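Local coordinates for protein dTDP-4-dehydrorhamnose reductase (Sulfolobus tokodaii, PDB 2GGS) that binds NADPH and probably acts as a dTDP-4-dehydrorhamnose reductase, an oxidoreductase of the Rossmann-fold RmlD family, at residues 18-21 with 22-26; 80-83 with 84-88; 116-119 with 120-124; 165-168 with 169-172; 213-216 with 217-221. All blocks are in the same frame, centred on the assembly; numbering follows the deposited sequence.

Interaction 1 (18-21 with 22-26); sequences RLLS and ERHEV
Leu20, in the last turn of helix 11-20, meets His24 and Val26 with two different parts of its side chain, and this is where the turn is packed. Its CD2 methyl lies over one face of the His24 imidazole, displaced toward the rim, in a CH-pi contact that puts Leu20 CD2 4.0 Å from the centroid of the His24 ring. Lower down the same side chain, Leu20 CB touches Val26 CG2 at 3.7 Å. Val26 CG1 is anti to the backbone N (chi1 178°), which leaves CG2, beside that N, as the branch touching Leu20; it also approaches Ser21 OG, which is hydrogen-bonded to Ser17 O.

The opposite character prevails at Glu22 and Arg23. The bond from Glu22 N to Leu19 O is weak at 3.3 Å, and Leu20 O, the acceptor for Arg23 N, sits too close to His24 in the model, which makes that bond doubtful. A water stands in the plane of the His24 ring at its edge, 3.2 Å from His24 ND1, and donates to Leu19 O over 2.8 Å, linking the imidazole to the Leu19 carbonyl. The Glu22 carboxylate stays 6.7 Å from Arg18 at the closest pair, OE2 and NH1; the arginine pairs with Glu15 instead, one guanidinium face against Leu19 CG.

Leu20 and Val26 touch Ile5 of strand 3-6, and Leu20 and His24 also touch Leu194 of helix 186-199, so the turn from helix 11-20 into strand 26-30 contacts both that helix and the central sheet.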
# COMPACT_ATOMS: atom_id res chain seq x y z
N ARG A 18 3.91 8.14 12.69
CA ARG A 18 3.72 9.53 13.10
C ARG A 18 2.41 9.63 13.86
O ARG A 18 2.34 10.21 14.96
CB ARG A 18 3.70 10.43 11.86
CG ARG A 18 3.59 11.93 12.19
CD ARG A 18 3.70 12.80 10.93
NE ARG A 18 2.68 12.53 9.92
CZ ARG A 18 1.40 12.89 9.99
NH1 ARG A 18 0.93 13.60 11.03
NH2 ARG A 18 0.57 12.56 9.00
N LEU A 19 1.38 9.01 13.30
CA LEU A 19 0.02 9.19 13.82
C LEU A 19 -0.26 8.30 15.01
O LEU A 19 -0.92 8.73 16.00
CB LEU A 19 -1.01 8.92 12.74
CG LEU A 19 -1.07 9.90 11.56
CD1 LEU A 19 -2.09 9.35 10.58
CD2 LEU A 19 -1.45 11.28 12.05
N LEU A 20 0.18 7.05 14.91
CA LEU A 20 -0.05 6.10 16.01
C LEU A 20 0.70 6.46 17.28
O LEU A 20 0.26 6.13 18.37
CB LEU A 20 0.30 4.66 15.61
CG LEU A 20 -0.76 3.92 14.83
CD1 LEU A 20 -0.26 2.53 14.53
CD2 LEU A 20 -2.04 3.84 15.63
N SER A 21 1.85 7.12 17.14
CA SER A 21 2.68 7.45 18.29
C SER A 21 1.98 8.41 19.23
O SER A 21 2.42 8.59 20.36
CB SER A 21 4.00 8.08 17.83
OG SER A 21 4.82 7.11 17.23
N GLU A 22 0.91 9.05 18.76
CA GLU A 22 0.15 9.95 19.62
C GLU A 22 -0.53 9.22 20.80
O GLU A 22 -0.60 9.80 21.91
CB GLU A 22 -0.86 10.78 18.82
CG GLU A 22 -0.26 11.75 17.77
CD GLU A 22 0.37 13.01 18.39
OE1 GLU A 22 -0.03 13.41 19.51
OE2 GLU A 22 1.25 13.61 17.75
N ARG A 23 -0.98 7.97 20.59
CA ARG A 23 -1.94 7.32 21.52
C ARG A 23 -1.75 6.01 22.38
O ARG A 23 -2.63 5.76 23.18
CB ARG A 23 -3.37 7.42 20.97
CG ARG A 23 -3.88 8.85 20.89
CD ARG A 23 -4.22 9.45 22.27
NE ARG A 23 -5.58 9.13 22.70
CZ ARG A 23 -6.68 9.54 22.07
NH1 ARG A 23 -6.58 10.28 20.97
NH2 ARG A 23 -7.88 9.20 22.53
N HIS A 24 -0.78 5.10 22.26
CA HIS A 24 -0.31 4.27 21.14
C HIS A 24 1.20 3.98 21.22
O HIS A 24 2.04 4.78 20.82
CB HIS A 24 -0.88 4.59 19.74
CG HIS A 24 -2.29 4.11 19.54
ND1 HIS A 24 -3.24 4.85 18.87
CD2 HIS A 24 -2.91 2.97 19.93
CE1 HIS A 24 -4.39 4.19 18.86
NE2 HIS A 24 -4.21 3.05 19.50
N GLU A 25 1.52 2.83 21.80
CA GLU A 25 2.89 2.34 21.91
C GLU A 25 3.29 1.62 20.61
O GLU A 25 2.64 0.66 20.23
CB GLU A 25 2.98 1.37 23.09
CG GLU A 25 4.31 0.70 23.26
CD GLU A 25 4.33 -0.39 24.36
OE1 GLU A 25 3.31 -0.65 25.05
OE2 GLU A 25 5.40 -0.99 24.53
N VAL A 26 4.36 2.06 19.95
CA VAL A 26 4.64 1.60 18.58
C VAL A 26 5.97 0.87 18.49
O VAL A 26 6.98 1.33 19.02
CB VAL A 26 4.64 2.78 17.55
CG1 VAL A 26 4.98 2.27 16.16
CG2 VAL A 26 3.28 3.45 17.52
O HOH W 1 -2.76 7.90 17.92

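Interaction 2 (80-83 with 84-88); sequences AYKI and NAEAV. With NDP (NADPH dihydro-nicotinamide-adenine-dinucleotide phosphate), chain C.
Tyr81 is flanked by Ala85 on a ring face and by Glu86 at the ring edge. The Ala85 methyl makes a CH-pi contact, with Ala85 CB 4.1 Å from the centroid of the Tyr81 ring, while Glu86 OE1 lies near the ring plane, 3.8 Å from Tyr81 CE2. The carboxylate is turned 59° from the ring. Both side chains leave the helix with CG anti to the backbone N (chi1 -175° in Tyr81, -159° in Glu86), which brings them together on one flank. Lys82 runs alongside Glu86 in the same direction, but their charged ends do not meet.

Here helix 77-97 widens into a pi-type turn. Tyr81 O accepts two amides: Glu86 N, nearly in line with the carbonyl at 2.8 Å, and Ala85 N, from above the carbonyl plane at 3.0 Å. Lys82 O likewise receives Ala87 N, five residues on.

Asn84 and Ile83 face other parts of the protein. The buried Asn84 amide accepts from Met67 N and is hydrogen-bonded through ND2 to Ser133 OG, which fixes its rotation. Ile83 extends CG1 to within 3.6 Å of N7A of the NADPH adenine, and its CD1 lies at the same distance from C6A. An alanine at Ile83 would remove both carbons, and the adenine would probably lose apolar contact along N7A and C6A, with a gap opening beside Leu43.

The arrangement belongs to the Rossmann fold of this family: a helix packed beside the parallel sheet contributes the apolar side chain of Ile83 to the adenine pocket of the dinucleotide.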
# COMPACT_ATOMS: atom_id res chain seq x y z
N ALA A 80 9.82 -11.81 -4.68
CA ALA A 80 8.45 -11.21 -4.46
C ALA A 80 7.58 -12.14 -3.65
O ALA A 80 6.95 -11.73 -2.67
CB ALA A 80 7.80 -10.89 -5.79
N TYR A 81 7.57 -13.42 -4.02
CA TYR A 81 6.81 -14.40 -3.24
C TYR A 81 7.16 -14.45 -1.74
O TYR A 81 6.31 -14.49 -0.87
CB TYR A 81 6.91 -15.81 -3.89
CG TYR A 81 6.02 -16.81 -3.17
CD1 TYR A 81 4.66 -16.92 -3.49
CD2 TYR A 81 6.54 -17.65 -2.17
CE1 TYR A 81 3.84 -17.84 -2.84
CE2 TYR A 81 5.72 -18.57 -1.51
CZ TYR A 81 4.37 -18.64 -1.86
OH TYR A 81 3.57 -19.53 -1.23
N LYS A 82 8.44 -14.48 -1.43
CA LYS A 82 8.84 -14.64 -0.07
C LYS A 82 8.41 -13.52 0.83
O LYS A 82 8.05 -13.77 1.97
CB LYS A 82 10.36 -14.73 0.01
CG LYS A 82 10.84 -16.10 -0.39
CD LYS A 82 12.03 -16.49 0.49
CE LYS A 82 13.36 -16.21 -0.20
NZ LYS A 82 13.71 -17.30 -1.18
N ILE A 83 8.46 -12.29 0.32
CA ILE A 83 8.12 -11.14 1.18
C ILE A 83 6.62 -10.81 1.03
O ILE A 83 5.99 -10.55 2.04
CB ILE A 83 9.02 -9.89 0.93
CG1 ILE A 83 8.73 -8.73 1.91
CG2 ILE A 83 8.91 -9.39 -0.54
CD1 ILE A 83 8.71 -9.08 3.38
N ASN A 84 6.11 -10.85 -0.20
CA ASN A 84 4.72 -10.40 -0.42
C ASN A 84 3.69 -11.44 -0.04
O ASN A 84 2.52 -11.09 0.27
CB ASN A 84 4.52 -10.03 -1.88
CG ASN A 84 5.18 -8.73 -2.24
OD1 ASN A 84 5.67 -7.98 -1.38
ND2 ASN A 84 5.15 -8.43 -3.53
N ALA A 85 4.11 -12.71 -0.03
CA ALA A 85 3.19 -13.79 0.29
C ALA A 85 3.66 -14.60 1.50
O ALA A 85 3.01 -14.61 2.56
CB ALA A 85 2.95 -14.69 -0.93
N GLU A 86 4.82 -15.25 1.40
CA GLU A 86 5.14 -16.26 2.42
C GLU A 86 5.34 -15.65 3.82
O GLU A 86 4.96 -16.26 4.78
CB GLU A 86 6.39 -17.07 2.00
CG GLU A 86 6.46 -18.41 2.74
CD GLU A 86 7.47 -19.36 2.11
OE1 GLU A 86 8.25 -18.91 1.24
OE2 GLU A 86 7.46 -20.54 2.51
N ALA A 87 5.91 -14.45 3.91
CA ALA A 87 6.13 -13.79 5.21
C ALA A 87 4.81 -13.64 5.95
O ALA A 87 4.77 -13.73 7.18
CB ALA A 87 6.83 -12.43 5.05
N VAL A 88 3.74 -13.40 5.16
CA VAL A 88 2.41 -13.22 5.76
C VAL A 88 1.98 -14.47 6.50
O VAL A 88 1.35 -14.39 7.56
CB VAL A 88 1.35 -12.79 4.71
CG1 VAL A 88 -0.01 -12.55 5.41
CG2 VAL A 88 1.79 -11.54 3.99
PA NDP C . 7.22 1.15 0.32
O1A NDP C . 7.88 0.61 -0.88
O2A NDP C . 7.43 2.60 0.53
O5B NDP C . 7.67 0.39 1.63
C5B NDP C . 7.96 -0.99 1.60
C4B NDP C . 8.31 -1.36 3.02
O4B NDP C . 8.46 -2.78 3.07
C3B NDP C . 9.58 -0.69 3.53
O3B NDP C . 9.37 -0.29 4.85
C2B NDP C . 10.58 -1.85 3.47
O2B NDP C . 11.54 -1.65 4.46
C1B NDP C . 9.65 -3.01 3.81
N9A NDP C . 10.23 -4.29 3.40
C8A NDP C . 10.41 -4.75 2.13
N7A NDP C . 11.01 -5.97 2.20
C5A NDP C . 11.20 -6.27 3.50
C6A NDP C . 11.77 -7.37 4.14
N6A NDP C . 12.36 -8.36 3.42
N1A NDP C . 11.82 -7.33 5.51
C2A NDP C . 11.33 -6.27 6.27
N3A NDP C . 10.78 -5.19 5.63
C4A NDP C . 10.73 -5.20 4.27
O3 NDP C . 5.68 0.69 0.13
PN NDP C . 4.35 1.55 0.50
O1N NDP C . 4.41 2.21 1.78
O2N NDP C . 4.11 2.31 -0.75
O5D NDP C . 3.28 0.36 0.51
C5D NDP C . 2.70 -0.07 1.74
C4D NDP C . 1.77 -1.26 1.52
O4D NDP C . 0.74 -0.85 0.65
C3D NDP C . 2.42 -2.48 0.88
O3D NDP C . 1.74 -3.57 1.44
C2D NDP C . 2.08 -2.35 -0.58
O2D NDP C . 2.12 -3.61 -1.22
C1D NDP C . 0.66 -1.75 -0.46
N1N NDP C . 0.29 -1.03 -1.68
C2N NDP C . 1.18 -0.12 -2.19
C3N NDP C . 0.84 0.74 -3.22
C7N NDP C . 1.86 1.71 -3.72
O7N NDP C . 1.60 2.41 -4.91
N7N NDP C . 2.99 1.88 -3.05
C4N NDP C . -0.54 0.68 -3.84
C5N NDP C . -1.45 -0.37 -3.25
C6N NDP C . -0.99 -1.16 -2.19
P2B NDP C . 13.07 -1.10 4.10
O1X NDP C . 13.54 -0.64 5.42
O2X NDP C . 12.97 -0.03 3.07
O3X NDP C . 13.93 -2.26 3.53

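Interaction 3 (116-119 with 120-124); sequences GNYK and EEDIP
The Tyr118 ring and the Asp122 carboxylate stand almost perpendicular, their planes 85° apart. Asp122 CB sits at the ring edge, in its plane and 3.9 Å from Tyr118 CD1; over the centre of one face lies Gly116 O, 3.9 Å above the ring. Beyond the two segments, Tyr118 stacks with Phe111 and forms a cation-pi pair with Lys115.

The carboxylate is itself met from above its plane. Lys119 N donates to Asp122 OD2 over 2.8 Å, 46° out of that plane, and Asp122 N returns a bond of 3.1 Å to Lys119 O, closing a type I beta turn from Lys119 to Asp122. With CG anti to its carbonyl carbon (chi1 -73°), Asp122 folds its carboxylate back across the mouth of the turn. The Lys119 chain flanks it, CG 3.4 Å from Asp122 OD2, although its ammonium group stops short at 4.7 Å between NZ and that same oxygen.

Asp122 OD2 thus takes the Lys119 amide together with a salt bridge from Lys115 NZ. Two donors on one oxygen, one of them cationic, probably favour the ionised carboxylate and stiffen the turn between strand 101-107 and helix 129-141.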
# COMPACT_ATOMS: atom_id res chain seq x y z
N GLY A 116 -12.89 -2.03 -13.26
CA GLY A 116 -12.80 -0.85 -12.42
C GLY A 116 -13.81 -0.85 -11.29
O GLY A 116 -14.66 -1.77 -11.20
N ASN A 117 -13.69 0.17 -10.44
CA ASN A 117 -14.61 0.36 -9.34
C ASN A 117 -14.81 -0.93 -8.55
O ASN A 117 -15.92 -1.38 -8.31
CB ASN A 117 -15.92 0.93 -9.93
CG ASN A 117 -15.69 2.28 -10.60
OD1 ASN A 117 -15.90 2.47 -11.82
ND2 ASN A 117 -15.19 3.23 -9.81
N TYR A 118 -13.71 -1.57 -8.15
CA TYR A 118 -13.82 -2.88 -7.50
C TYR A 118 -14.28 -2.81 -6.07
O TYR A 118 -13.76 -2.00 -5.30
CB TYR A 118 -12.47 -3.63 -7.57
CG TYR A 118 -12.12 -4.04 -8.97
CD1 TYR A 118 -12.68 -5.18 -9.53
CD2 TYR A 118 -11.25 -3.26 -9.77
CE1 TYR A 118 -12.37 -5.56 -10.84
CE2 TYR A 118 -10.93 -3.63 -11.06
CZ TYR A 118 -11.50 -4.78 -11.59
OH TYR A 118 -11.22 -5.17 -12.86
N LYS A 119 -15.26 -3.65 -5.72
CA LYS A 119 -15.74 -3.75 -4.35
C LYS A 119 -15.09 -4.94 -3.65
O LYS A 119 -14.45 -5.76 -4.33
CB LYS A 119 -17.27 -3.80 -4.27
CG LYS A 119 -17.92 -4.82 -5.13
CD LYS A 119 -19.49 -4.68 -5.06
CE LYS A 119 -20.00 -3.33 -5.58
NZ LYS A 119 -20.00 -3.22 -7.10
N GLU A 120 -15.23 -5.03 -2.33
CA GLU A 120 -14.52 -6.04 -1.53
C GLU A 120 -14.70 -7.47 -2.02
O GLU A 120 -13.74 -8.26 -2.03
CB GLU A 120 -14.85 -5.95 -0.05
CG GLU A 120 -14.28 -4.71 0.65
CD GLU A 120 -15.11 -3.39 0.46
OE1 GLU A 120 -16.09 -3.38 -0.33
OE2 GLU A 120 -14.74 -2.38 1.07
N GLU A 121 -15.92 -7.78 -2.44
CA GLU A 121 -16.29 -9.14 -2.81
C GLU A 121 -16.00 -9.49 -4.28
O GLU A 121 -16.16 -10.65 -4.67
CB GLU A 121 -17.76 -9.39 -2.45
CG GLU A 121 -18.75 -8.60 -3.29
CD GLU A 121 -19.17 -7.26 -2.68
OE1 GLU A 121 -18.41 -6.61 -1.92
OE2 GLU A 121 -20.31 -6.84 -2.98
N ASP A 122 -15.59 -8.51 -5.10
CA ASP A 122 -15.18 -8.80 -6.49
C ASP A 122 -13.99 -9.76 -6.50
O ASP A 122 -13.19 -9.78 -5.54
CB ASP A 122 -14.83 -7.54 -7.27
CG ASP A 122 -16.06 -6.70 -7.65
OD1 ASP A 122 -17.15 -7.25 -7.88
OD2 ASP A 122 -15.92 -5.47 -7.77
N ILE A 123 -13.88 -10.57 -7.54
CA ILE A 123 -12.91 -11.65 -7.55
C ILE A 123 -11.58 -11.21 -8.13
O ILE A 123 -11.50 -10.83 -9.30
CB ILE A 123 -13.44 -12.87 -8.38
CG1 ILE A 123 -14.74 -13.41 -7.79
CG2 ILE A 123 -12.38 -13.97 -8.50
CD1 ILE A 123 -14.62 -13.94 -6.39
N PRO A 124 -10.50 -11.32 -7.32
CA PRO A 124 -9.15 -11.00 -7.81
C PRO A 124 -8.73 -11.89 -8.96
O PRO A 124 -9.08 -13.10 -9.00
CB PRO A 124 -8.26 -11.28 -6.58
CG PRO A 124 -9.19 -11.09 -5.39
CD PRO A 124 -10.48 -11.69 -5.89

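Interaction 4 (165-168 with 169-172); sequences YKTL and KEGK
Thr167 and Lys172 close the end of helix 160-169, their side chains crossing at about a right angle. In Thr167 the hydroxyl is anti to the carbonyl carbon (chi1 -60°) and bonds back to Tyr163 O within the helix. The same rotation sets CG2 anti to the backbone N, where Thr167 CG2 rests 3.6 Å from Lys172 CB. One residue on, Leu168 presses its CD2 methyl to 3.5 Å from Lys172 O.

Tyr165 and Lys169 form a looser pair. The two side chains lie side by side, pointing the same way, with Tyr165 CE2 4.0 Å from Lys169 CD. Glu170 behaves differently: its CG sits between the backbone N and the carbonyl carbon (chi1 77°), which folds the chain back on the helix and leaves Glu170 CG 3.2 Å from Thr167 O.

The backbone ends in a Schellman motif. Lys172 N bonds to Thr167 O and Gly171 N to Leu168 O, each at 3.0 Å, with Gly171 in the positive-phi C-prime place that suits glycine. The side chains of Thr167 and Leu168 touch Val174 of strand 174-177, and Tyr165 meets Phe225 edge-to-face.

Chemically, Thr167 O and Leu168 O find their donors in the turn, at Lys172 N and Gly171 N, while Glu170 N gives Lys166 O and Thr167 O no more than weak bonds. The Glu170 carboxylate, with OE2 3.4 Å from Lys166 O, brings one acceptor up to another and is likely to gain little there.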
# COMPACT_ATOMS: atom_id res chain seq x y z
N TYR A 165 5.97 15.24 -10.75
CA TYR A 165 6.47 16.54 -10.24
C TYR A 165 7.94 16.71 -10.60
O TYR A 165 8.33 17.74 -11.16
CB TYR A 165 6.27 16.69 -8.72
CG TYR A 165 6.74 18.03 -8.15
CD1 TYR A 165 5.90 19.15 -8.14
CD2 TYR A 165 8.01 18.17 -7.62
CE1 TYR A 165 6.34 20.39 -7.62
CE2 TYR A 165 8.46 19.38 -7.09
CZ TYR A 165 7.63 20.49 -7.10
OH TYR A 165 8.10 21.67 -6.58
N LYS A 166 8.75 15.69 -10.29
CA LYS A 166 10.21 15.74 -10.52
C LYS A 166 10.54 15.77 -12.00
O LYS A 166 11.39 16.56 -12.42
CB LYS A 166 10.95 14.58 -9.82
CG LYS A 166 10.47 14.31 -8.39
CD LYS A 166 11.53 13.73 -7.45
CE LYS A 166 11.83 14.70 -6.31
NZ LYS A 166 12.43 14.02 -5.11
N THR A 167 9.87 14.95 -12.80
CA THR A 167 10.10 14.89 -14.24
C THR A 167 9.75 16.21 -14.94
O THR A 167 10.58 16.76 -15.70
CB THR A 167 9.34 13.70 -14.87
OG1 THR A 167 9.80 12.49 -14.27
CG2 THR A 167 9.54 13.61 -16.38
N LEU A 168 8.54 16.74 -14.67
CA LEU A 168 8.07 17.96 -15.34
C LEU A 168 8.85 19.19 -14.93
O LEU A 168 9.06 20.07 -15.76
CB LEU A 168 6.57 18.22 -15.09
CG LEU A 168 5.56 17.19 -15.64
CD1 LEU A 168 4.11 17.65 -15.36
CD2 LEU A 168 5.77 16.90 -17.12
N LYS A 169 9.28 19.23 -13.67
CA LYS A 169 10.06 20.33 -13.10
C LYS A 169 11.39 20.46 -13.85
O LYS A 169 11.86 21.58 -14.08
CB LYS A 169 10.32 20.06 -11.61
CG LYS A 169 10.87 21.23 -10.80
CD LYS A 169 11.35 20.74 -9.44
CE LYS A 169 12.45 21.62 -8.87
NZ LYS A 169 11.99 22.93 -8.33
N GLU A 170 11.96 19.33 -14.26
CA GLU A 170 13.23 19.32 -14.99
C GLU A 170 13.01 19.46 -16.51
O GLU A 170 13.94 19.30 -17.31
CB GLU A 170 14.13 18.10 -14.60
CG GLU A 170 13.72 16.74 -15.21
CD GLU A 170 14.42 15.50 -14.58
OE1 GLU A 170 15.67 15.40 -14.65
OE2 GLU A 170 13.72 14.60 -14.03
N GLY A 171 11.77 19.79 -16.90
CA GLY A 171 11.43 20.02 -18.31
C GLY A 171 11.25 18.76 -19.14
O GLY A 171 11.04 18.84 -20.36
N LYS A 172 11.31 17.60 -18.50
CA LYS A 172 11.21 16.33 -19.21
C LYS A 172 9.75 15.90 -19.48
O LYS A 172 8.80 16.44 -18.91
CB LYS A 172 12.01 15.24 -18.48
CG LYS A 172 13.53 15.45 -18.52
CD LYS A 172 14.11 15.17 -19.90
CE LYS A 172 15.58 15.57 -20.00
NZ LYS A 172 15.97 15.83 -21.42

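Interaction 5 (213-216 with 217-221); sequences SRFE and LALKI
Leu217 N bonds to Ser213 O at 3.0 Å, the first turn of helix 214-224, and Ser213 is the N-cap of that helix: its OG accepts from Glu216 N at 3.0 Å, a straight bond with an angle of 164° at the hydrogen. Regular i to i+4 bonds follow, from Ala218 N to Arg214 O, Leu219 N to Phe215 O and Lys220 N to Glu216 O. The helix starts directly from strand 212-213 of the small antiparallel pair, and the serine oxygen takes up one of the amides that a helix start leaves without a carbonyl.

On one flank of the first turns, Leu219 comes over a face of the Phe215 ring. Its CD1 methyl stands 3.8 Å from the ring centroid of Phe215, shifted toward the rim, where Leu219 CD1 and Phe215 CZ come within 3.5 Å. The phenylalanine ring reaches this position because its CG is anti to the backbone N (chi1 -171°), which tips the ring along the helix toward the following turn. Both residues pack on Val231 of strand 231-234. An alanine in place of Phe215 would take away the ring under Leu219 CD1, and the leucine methyl would probably be freer to turn, with a gap left beside Val231.

On other sides Arg214 forms a cation-pi pair with Tyr181, while Ala218 rests on Val164 of helix 160-169. The side chains of Glu216 and Lys220 approach through their aliphatic stems, with CG to CG 4.2 Å; their charged ends remain apart, Glu216 OE2 lying 5.0 Å from Lys220 NZ.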
# COMPACT_ATOMS: atom_id res chain seq x y z
N SER A 213 -7.61 9.14 -14.00
CA SER A 213 -6.65 8.64 -14.97
C SER A 213 -5.26 9.17 -14.64
O SER A 213 -5.12 10.25 -14.03
CB SER A 213 -7.09 9.02 -16.41
OG SER A 213 -6.88 10.41 -16.67
N ARG A 214 -4.21 8.45 -15.05
CA ARG A 214 -2.87 8.99 -14.82
C ARG A 214 -2.67 10.31 -15.54
O ARG A 214 -1.99 11.21 -15.04
CB ARG A 214 -1.82 7.99 -15.32
CG ARG A 214 -1.46 6.91 -14.28
CD ARG A 214 -2.40 5.78 -14.29
NE ARG A 214 -1.91 4.64 -13.49
CZ ARG A 214 -2.63 3.56 -13.20
NH1 ARG A 214 -3.89 3.46 -13.60
NH2 ARG A 214 -2.08 2.59 -12.48
N PHE A 215 -3.25 10.41 -16.74
CA PHE A 215 -3.11 11.60 -17.58
C PHE A 215 -3.70 12.81 -16.87
O PHE A 215 -3.04 13.85 -16.73
CB PHE A 215 -3.82 11.37 -18.92
CG PHE A 215 -3.56 12.46 -19.96
CD1 PHE A 215 -2.26 12.77 -20.36
CD2 PHE A 215 -4.63 13.12 -20.56
CE1 PHE A 215 -2.00 13.78 -21.33
CE2 PHE A 215 -4.40 14.12 -21.53
CZ PHE A 215 -3.06 14.43 -21.92
N GLU A 216 -4.93 12.68 -16.38
CA GLU A 216 -5.53 13.84 -15.74
C GLU A 216 -4.71 14.18 -14.50
O GLU A 216 -4.45 15.35 -14.22
CB GLU A 216 -7.00 13.64 -15.39
CG GLU A 216 -7.56 14.88 -14.66
CD GLU A 216 -8.97 14.76 -14.12
OE1 GLU A 216 -9.46 13.64 -13.91
OE2 GLU A 216 -9.57 15.85 -13.85
N LEU A 217 -4.29 13.15 -13.75
CA LEU A 217 -3.54 13.40 -12.52
C LEU A 217 -2.26 14.17 -12.80
O LEU A 217 -1.95 15.13 -12.10
CB LEU A 217 -3.25 12.09 -11.78
CG LEU A 217 -2.46 12.18 -10.47
CD1 LEU A 217 -3.10 13.17 -9.51
CD2 LEU A 217 -2.38 10.82 -9.83
N ALA A 218 -1.54 13.75 -13.84
CA ALA A 218 -0.28 14.35 -14.22
C ALA A 218 -0.48 15.82 -14.61
O ALA A 218 0.27 16.68 -14.18
CB ALA A 218 0.35 13.56 -15.36
N LEU A 219 -1.53 16.08 -15.40
CA LEU A 219 -1.83 17.44 -15.85
C LEU A 219 -2.33 18.34 -14.72
O LEU A 219 -2.04 19.55 -14.73
CB LEU A 219 -2.84 17.43 -17.00
CG LEU A 219 -2.33 16.93 -18.35
CD1 LEU A 219 -3.44 16.89 -19.40
CD2 LEU A 219 -1.18 17.78 -18.86
N LYS A 220 -3.08 17.77 -13.76
CA LYS A 220 -3.46 18.50 -12.55
C LYS A 220 -2.23 18.94 -11.82
O LYS A 220 -2.17 20.10 -11.39
CB LYS A 220 -4.31 17.70 -11.55
CG LYS A 220 -5.73 17.50 -11.92
CD LYS A 220 -6.46 16.83 -10.76
CE LYS A 220 -6.82 17.85 -9.70
NZ LYS A 220 -7.75 18.85 -10.31
N ILE A 221 -1.23 18.05 -11.66
CA ILE A 221 -0.05 18.48 -10.92
C ILE A 221 0.80 19.47 -11.74
O ILE A 221 1.33 20.42 -11.17
CB ILE A 221 0.80 17.39 -10.17
CG1 ILE A 221 2.21 17.27 -10.72
CG2 ILE A 221 0.07 16.06 -9.82
CD1 ILE A 221 3.12 16.58 -9.80

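How the interactions relate
From the N terminus the five contacts follow in series; each is confined to adjacent residues, so none closes a long loop, nests in another or crosses it. Interaction 1 turns helix 11-20 into strand 26-30, and interaction 2 lies within helix 77-97 beside the adenine of NADPH. Interaction 3 shapes the segment between strand 101-107 and helix 129-141, about 10 Å from interaction 5 at the nearest atoms. Interaction 4 ends helix 160-169, whereas interaction 5 begins helix 214-224. These last two touch: Tyr165 N lies 3.3 Å from Ile221 CD1, joining the two helices, while interactions 2 and 5 lie on opposite sides of the chain's centre.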